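PDB 2XIG: ferric uptake regulation protein from Helicobacter pylori, which probably acts as a global repressor, using ferrous iron as a cofactor to bind the operators of the genes it controls. Local coordinates for residues C[62-65]-C[66-70]. The protein carries 2 engineered substitutions. Residues are numbered along the deposited sequence; the frame is centred on the assembly and turned at random.
Sequences SSVY and RILNF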
loop_
_atom_site.group_PDB
_atom_site.type_symbol
_atom_site.label_atom_id
_atom_site.label_comp_id
_atom_site.label_asym_id
_atom_site.label_seq_id
_atom_site.Cartn_x
_atom_site.Cartn_y
_atom_site.Cartn_z
ATOM N N SER C 62 -14.570 -19.113 10.977
ATOM C CA SER C 62 -13.824 -20.171 10.278
ATOM C C SER C 62 -14.750 -21.107 9.508
ATOM O O SER C 62 -14.401 -21.586 8.426
ATOM C CB SER C 62 -12.959 -20.984 11.246
ATOM O OG SER C 62 -13.750 -21.591 12.247
ATOM N N SER C 63 -15.932 -21.369 10.055
ATOM C CA SER C 63 -16.866 -22.260 9.365
ATOM C C SER C 63 -17.413 -21.583 8.110
ATOM O O SER C 63 -17.609 -22.232 7.076
ATOM C CB SER C 63 -17.983 -22.759 10.297
ATOM O OG SER C 63 -18.933 -21.747 10.582
ATOM N N VAL C 64 -17.623 -20.269 8.189
ATOM C CA VAL C 64 -18.105 -19.512 7.037
ATOM C C VAL C 64 -17.077 -19.463 5.909
ATOM O O VAL C 64 -17.430 -19.643 4.740
ATOM C CB VAL C 64 -18.590 -18.105 7.430
ATOM C CG1 VAL C 64 -18.891 -17.283 6.179
ATOM C CG2 VAL C 64 -19.832 -18.221 8.317
ATOM N N TYR C 65 -15.810 -19.257 6.256
ATOM C CA TYR C 65 -14.746 -19.286 5.257
ATOM C C TYR C 65 -14.705 -20.622 4.535
ATOM O O TYR C 65 -14.628 -20.660 3.307
ATOM C CB TYR C 65 -13.368 -18.993 5.875
ATOM C CG TYR C 65 -12.991 -17.529 5.817
ATOM C CD1 TYR C 65 -12.191 -17.037 4.795
ATOM C CD2 TYR C 65 -13.467 -16.635 6.768
ATOM C CE1 TYR C 65 -11.858 -15.687 4.735
ATOM C CE2 TYR C 65 -13.148 -15.297 6.711
ATOM C CZ TYR C 65 -12.343 -14.828 5.701
ATOM O OH TYR C 65 -12.024 -13.494 5.663
ATOM N N ARG C 66 -14.740 -21.710 5.300
ATOM C CA ARG C 66 -14.727 -23.046 4.717
ATOM C C ARG C 66 -15.882 -23.231 3.721
ATOM O O ARG C 66 -15.686 -23.725 2.612
ATOM C CB ARG C 66 -14.804 -24.104 5.816
ATOM C CG ARG C 66 -14.820 -25.528 5.303
ATOM C CD ARG C 66 -14.862 -26.534 6.458
ATOM N NE ARG C 66 -13.913 -26.143 7.493
ATOM C CZ ARG C 66 -14.243 -25.812 8.738
ATOM N NH1 ARG C 66 -15.505 -25.862 9.138
ATOM N NH2 ARG C 66 -13.298 -25.452 9.590
ATOM N N ILE C 67 -17.081 -22.833 4.134
ATOM C CA ILE C 67 -18.251 -22.850 3.261
ATOM C C ILE C 67 -18.050 -22.000 2.002
ATOM O O ILE C 67 -18.365 -22.445 0.889
ATOM C CB ILE C 67 -19.511 -22.374 4.019
ATOM C CG1 ILE C 67 -19.977 -23.448 5.007
ATOM C CG2 ILE C 67 -20.624 -21.996 3.037
ATOM C CD1 ILE C 67 -21.080 -22.986 5.927
ATOM N N LEU C 68 -17.537 -20.780 2.182
ATOM C CA LEU C 68 -17.308 -19.870 1.069
ATOM C C LEU C 68 -16.321 -20.462 0.069
ATOM O O LEU C 68 -16.511 -20.355 -1.143
ATOM C CB LEU C 68 -16.804 -18.506 1.569
ATOM C CG LEU C 68 -17.862 -17.637 2.256
ATOM C CD1 LEU C 68 -17.253 -16.379 2.874
ATOM C CD2 LEU C 68 -18.973 -17.257 1.288
ATOM N N ASN C 69 -15.268 -21.089 0.576
ATOM C CA ASN C 69 -14.276 -21.706 -0.305
ATOM C C ASN C 69 -14.872 -22.815 -1.171
ATOM O O ASN C 69 -14.571 -22.912 -2.356
ATOM C CB ASN C 69 -13.082 -22.227 0.495
ATOM C CG ASN C 69 -12.214 -21.100 1.048
ATOM O OD1 ASN C 69 -12.075 -20.049 0.425
ATOM N ND2 ASN C 69 -11.627 -21.321 2.220
ATOM N N PHE C 70 -15.710 -23.650 -0.573
ATOM C CA PHE C 70 -16.395 -24.700 -1.332
ATOM C C PHE C 70 -17.343 -24.126 -2.384
ATOM O O PHE C 70 -17.291 -24.490 -3.566
ATOM C CB PHE C 70 -17.197 -25.615 -0.408
ATOM C CG PHE C 70 -18.019 -26.640 -1.151
ATOM C CD1 PHE C 70 -19.344 -26.388 -1.472
ATOM C CD2 PHE C 70 -17.451 -27.836 -1.560
ATOM C CE1 PHE C 70 -20.095 -27.323 -2.171
ATOM C CE2 PHE C 70 -18.201 -28.777 -2.259
ATOM C CZ PHE C 70 -19.521 -28.518 -2.563
HETATM O O HOH W 1 -17.774 -25.149 7.493
#
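Four successive i to i+4 hydrogen bonds join Ser62–Tyr65 to Arg66–Phe70 within helix 61-73: Arg66 N to Ser62 O, Ile67 N to Ser63 O, Leu68 N to Val64 O (2.8 Å) and Asn69 N to Tyr65 O (2.8 Å). Phe70 N continues the pattern onto Arg66 O.

Ser63 O has a second partner. A water donates to Ser63 O at 3.0 Å and accepts from Arg66 NH1 at 2.9 Å, bridging side chain and backbone on the exposed flank. Arg66 reaches the water because its chain runs extended from the backbone and then bends at chi3 (-45°), turning the guanidinium back toward the start of the helix, with Ser62 O over one face, offset toward the rim. A long, flexible, charged residue suits this solvent-facing place. The short serine hydroxyls fit the helix start: Ser62 OG bonds to Ser60 OG, Ser63 OG to Ser60 O and to Gln28 OE1 of helix 27-38.

On the buried flank Val64 and Leu68, one turn apart, run alongside each other, Val64 CG1 meeting Leu68 CD1 at 3.8 Å. Their branched, apolar side chains help fill the core of what is probably the DNA-binding domain, Val64 against Ile48 and Thr49, Leu68 against Pro45 and, with Ile67, Val32. Broad aromatic rings suit Phe70, packed on helix 7-20, and Tyr65, between Pro45 and Arg13 of the second subunit; compact, polar Asn69 meets Met16 there. Helix 61-73 is probably the recognition helix of a winged helix-turn-helix, following helices 27-38 and 45-52 and preceding hairpin 77-82/86-91.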